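Side-chain contact in glycerate dehydrogenase (Bacillus sp. 5mfcol3.1, PDB 6P2I), which probably reduces acyclic imino acids to amino acids with NADPH, as an imine reductase of the D-isomer-specific 2-hydroxyacid dehydrogenase family: residues F111-K116 and N268-P273. Sequence-based numbering, arbitrary orientation.
Sequences FAVNRK and NVVLTP
Val270 meets the helix 99-114 through both of its methyl groups, a compact case of a branched residue on an edge strand packing against a helix that covers a parallel sheet. Its CB, pointed at the helix, already lies 4.1 Å from Val113 CG2. Beyond it the chain forks. CG1, anti to the backbone N of Val270 (chi1 175°), reaches Ala112, whose CB methyl stands 4.0 Å from both CG1 and CG2 of Val270. CG2, anti to the carbonyl carbon instead, has more neighbours: it alone of the two methyls comes within 3.8 Å of Val113 CG2 and also rests 4.0 Å from the carbonyl carbon C of Ala112, so that it touches the backbone linking the two residues as well as their side chains. Val113 does not point straight at the strand; its CG2 branch makes the approach, and the two valines pass alongside each other in opposite directions.

The strand involved, 269-271, is one of the two outer strands of the seven-stranded parallel sheet of the Rossmann-type NAD(P)-binding domain, and it is joined to strand 249-252 by backbone hydrogen bonds that pair Val270 with Ala250 and Leu252. Helix 99-114 lies against one face of this end of the sheet, where Val113 also touches Val223 of strand 223-226 and Leu109 adds to the apolar contacts of Val270. No hydrogen bond crosses between 111-116 and 268-273, and all three touching residues are buried. Just beyond Val113 the helix ends in a Schellman motif at Lys116, with positive phi. On the strand's other side, Leu271 packs on Cys124 of the second subunit, while its backbone N is hydrogen-bonded to Asp121 OD1 of that same subunit.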
ATOM      1  N   PHE A 111      -0.951   4.017   1.044  1.00 18.47           N
ATOM      2  CA  PHE A 111      -1.898   3.576   0.025  1.00 20.89           C
ATOM      3  C   PHE A 111      -3.285   3.346   0.621  1.00 19.75           C
ATOM      4  O   PHE A 111      -4.293   3.680  -0.004  1.00 22.36           O
ATOM      5  CB  PHE A 111      -1.382   2.298  -0.642  1.00 21.25           C
ATOM      6  CG  PHE A 111      -0.317   2.530  -1.690  1.00 19.31           C
ATOM      7  CD1 PHE A 111      -0.490   3.489  -2.693  1.00 21.83           C
ATOM      8  CD2 PHE A 111       0.853   1.780  -1.678  1.00 19.63           C
ATOM      9  CE1 PHE A 111       0.506   3.695  -3.656  1.00 20.57           C
ATOM     10  CE2 PHE A 111       1.839   1.979  -2.615  1.00 21.10           C
ATOM     11  CZ  PHE A 111       1.661   2.929  -3.621  1.00 21.30           C
ATOM     12  N   ALA A 112      -3.358   2.782   1.836  1.00 18.89           N
ATOM     13  CA  ALA A 112      -4.654   2.568   2.473  1.00 18.59           C
ATOM     14  C   ALA A 112      -5.382   3.890   2.691  1.00 20.35           C
ATOM     15  O   ALA A 112      -6.603   3.974   2.514  1.00 21.42           O
ATOM     16  CB  ALA A 112      -4.462   1.825   3.801  1.00 16.44           C
ATOM     17  N   VAL A 113      -4.647   4.940   3.070  1.00 19.20           N
ATOM     18  CA  VAL A 113      -5.254   6.263   3.200  1.00 19.51           C
ATOM     19  C   VAL A 113      -5.625   6.809   1.829  1.00 22.58           C
ATOM     20  O   VAL A 113      -6.760   7.252   1.602  1.00 23.14           O
ATOM     21  CB  VAL A 113      -4.296   7.225   3.926  1.00 18.97           C
ATOM     22  CG1 VAL A 113      -4.838   8.654   3.892  1.00 22.96           C
ATOM     23  CG2 VAL A 113      -4.050   6.776   5.378  1.00 19.02           C
ATOM     24  N   ASN A 114      -4.664   6.787   0.896  1.00 20.85           N
ATOM     25  CA  ASN A 114      -4.851   7.452  -0.386  1.00 22.13           C
ATOM     26  C   ASN A 114      -6.001   6.839  -1.164  1.00 22.33           C
ATOM     27  O   ASN A 114      -6.772   7.557  -1.806  1.00 23.37           O
ATOM     28  CB  ASN A 114      -3.564   7.376  -1.210  1.00 23.87           C
ATOM     29  CG  ASN A 114      -2.897   8.713  -1.349  1.00 43.71           C
ATOM     30  OD1 ASN A 114      -2.996   9.559  -0.458  1.00 42.10           O
ATOM     31  ND2 ASN A 114      -2.221   8.928  -2.477  1.00 36.39           N
ATOM     32  N   ARG A 115      -6.129   5.519  -1.119  1.00 19.85           N
ATOM     33  CA  ARG A 115      -7.141   4.820  -1.896  1.00 20.06           C
ATOM     34  C   ARG A 115      -8.408   4.571  -1.091  1.00 22.69           C
ATOM     35  O   ARG A 115      -9.351   3.967  -1.616  1.00 23.56           O
ATOM     36  CB  ARG A 115      -6.573   3.483  -2.423  1.00 19.28           C
ATOM     37  CG  ARG A 115      -5.300   3.581  -3.284  1.00 21.62           C
ATOM     38  CD  ARG A 115      -5.540   4.559  -4.404  1.00 21.68           C
ATOM     39  NE  ARG A 115      -4.436   4.745  -5.346  1.00 22.12           N
ATOM     40  CZ  ARG A 115      -4.460   4.345  -6.624  1.00 22.42           C
ATOM     41  NH1 ARG A 115      -5.473   3.645  -7.091  1.00 19.46           N
ATOM     42  NH2 ARG A 115      -3.453   4.632  -7.432  1.00 20.25           N
ATOM     43  N   LYS A 116      -8.449   5.023   0.169  1.00 18.89           N
ATOM     44  CA  LYS A 116      -9.600   4.834   1.054  1.00 19.69           C
ATOM     45  C   LYS A 116     -10.029   3.375   1.068  1.00 21.57           C
ATOM     46  O   LYS A 116     -11.207   3.042   0.916  1.00 23.65           O
ATOM     47  CB  LYS A 116     -10.761   5.754   0.663  1.00 21.62           C
ATOM     48  CG  LYS A 116     -10.465   7.235   0.853  1.00 28.06           C
ATOM     49  CD  LYS A 116     -11.699   8.102   0.580  1.00 30.79           C
ATOM     50  CE  LYS A 116     -11.383   9.579   0.768  1.00 43.34           C
ATOM     51  NZ  LYS A 116     -10.443  10.097  -0.268  1.00 52.93           N
ATOM     52  N   ASN A 268     -11.046   9.328   8.252  1.00 26.15           N
ATOM     53  CA  ASN A 268      -9.909   9.629   7.393  1.00 27.47           C
ATOM     54  C   ASN A 268      -8.602   9.243   8.068  1.00 31.17           C
ATOM     55  O   ASN A 268      -7.554   9.832   7.792  1.00 25.72           O
ATOM     56  CB  ASN A 268      -9.899  11.104   6.975  1.00 28.71           C
ATOM     57  CG  ASN A 268      -9.986  12.066   8.158  1.00 30.39           C
ATOM     58  OD1 ASN A 268     -10.051  11.653   9.317  1.00 28.61           O
ATOM     59  ND2 ASN A 268      -9.973  13.361   7.861  1.00 30.17           N
ATOM     60  N   VAL A 269      -8.646   8.255   8.963  1.00 25.51           N
ATOM     61  CA  VAL A 269      -7.433   7.660   9.502  1.00 19.76           C
ATOM     62  C   VAL A 269      -7.473   6.165   9.224  1.00 21.66           C
ATOM     63  O   VAL A 269      -8.542   5.552   9.136  1.00 24.96           O
ATOM     64  CB  VAL A 269      -7.250   7.923  11.020  1.00 27.66           C
ATOM     65  CG1 VAL A 269      -7.213   9.419  11.296  1.00 30.57           C
ATOM     66  CG2 VAL A 269      -8.351   7.241  11.823  1.00 27.08           C
ATOM     67  N   VAL A 270      -6.291   5.592   9.062  1.00 21.13           N
ATOM     68  CA  VAL A 270      -6.092   4.154   9.030  1.00 18.62           C
ATOM     69  C   VAL A 270      -5.183   3.817  10.202  1.00 22.95           C
ATOM     70  O   VAL A 270      -4.107   4.410  10.343  1.00 21.03           O
ATOM     71  CB  VAL A 270      -5.481   3.699   7.692  1.00 21.99           C
ATOM     72  CG1 VAL A 270      -5.165   2.215   7.700  1.00 21.80           C
ATOM     73  CG2 VAL A 270      -6.439   4.050   6.545  1.00 22.26           C
ATOM     74  N   LEU A 271      -5.629   2.902  11.055  1.00 21.39           N
ATOM     75  CA  LEU A 271      -4.921   2.569  12.285  1.00 21.36           C
ATOM     76  C   LEU A 271      -4.396   1.144  12.228  1.00 23.31           C
ATOM     77  O   LEU A 271      -5.104   0.236  11.787  1.00 22.13           O
ATOM     78  CB  LEU A 271      -5.854   2.715  13.484  1.00 21.59           C
ATOM     79  CG  LEU A 271      -6.516   4.080  13.598  1.00 25.41           C
ATOM     80  CD1 LEU A 271      -7.550   4.063  14.708  1.00 25.62           C
ATOM     81  CD2 LEU A 271      -5.458   5.154  13.848  1.00 27.44           C
ATOM     82  N   THR A 272      -3.157   0.949  12.676  1.00 21.41           N
ATOM     83  CA  THR A 272      -2.650  -0.397  12.884  1.00 19.13           C
ATOM     84  C   THR A 272      -2.122  -0.528  14.310  1.00 19.64           C
ATOM     85  O   THR A 272      -1.606   0.440  14.881  1.00 22.35           O
ATOM     86  CB  THR A 272      -1.572  -0.759  11.844  1.00 19.03           C
ATOM     87  OG1 THR A 272      -0.553   0.253  11.782  1.00 20.62           O
ATOM     88  CG2 THR A 272      -2.221  -0.870  10.435  1.00 19.60           C
ATOM     89  N   PRO A 273      -2.266  -1.702  14.927  1.00 20.67           N
ATOM     90  CA  PRO A 273      -1.964  -1.833  16.376  1.00 24.43           C
ATOM     91  C   PRO A 273      -0.493  -2.114  16.666  1.00 23.06           C
ATOM     92  O   PRO A 273      -0.132  -3.124  17.285  1.00 22.95           O
ATOM     93  CB  PRO A 273      -2.872  -3.001  16.792  1.00 25.24           C
ATOM     94  CG  PRO A 273      -2.877  -3.901  15.558  1.00 19.69           C
ATOM     95  CD  PRO A 273      -2.872  -2.926  14.364  1.00 21.00           C
TER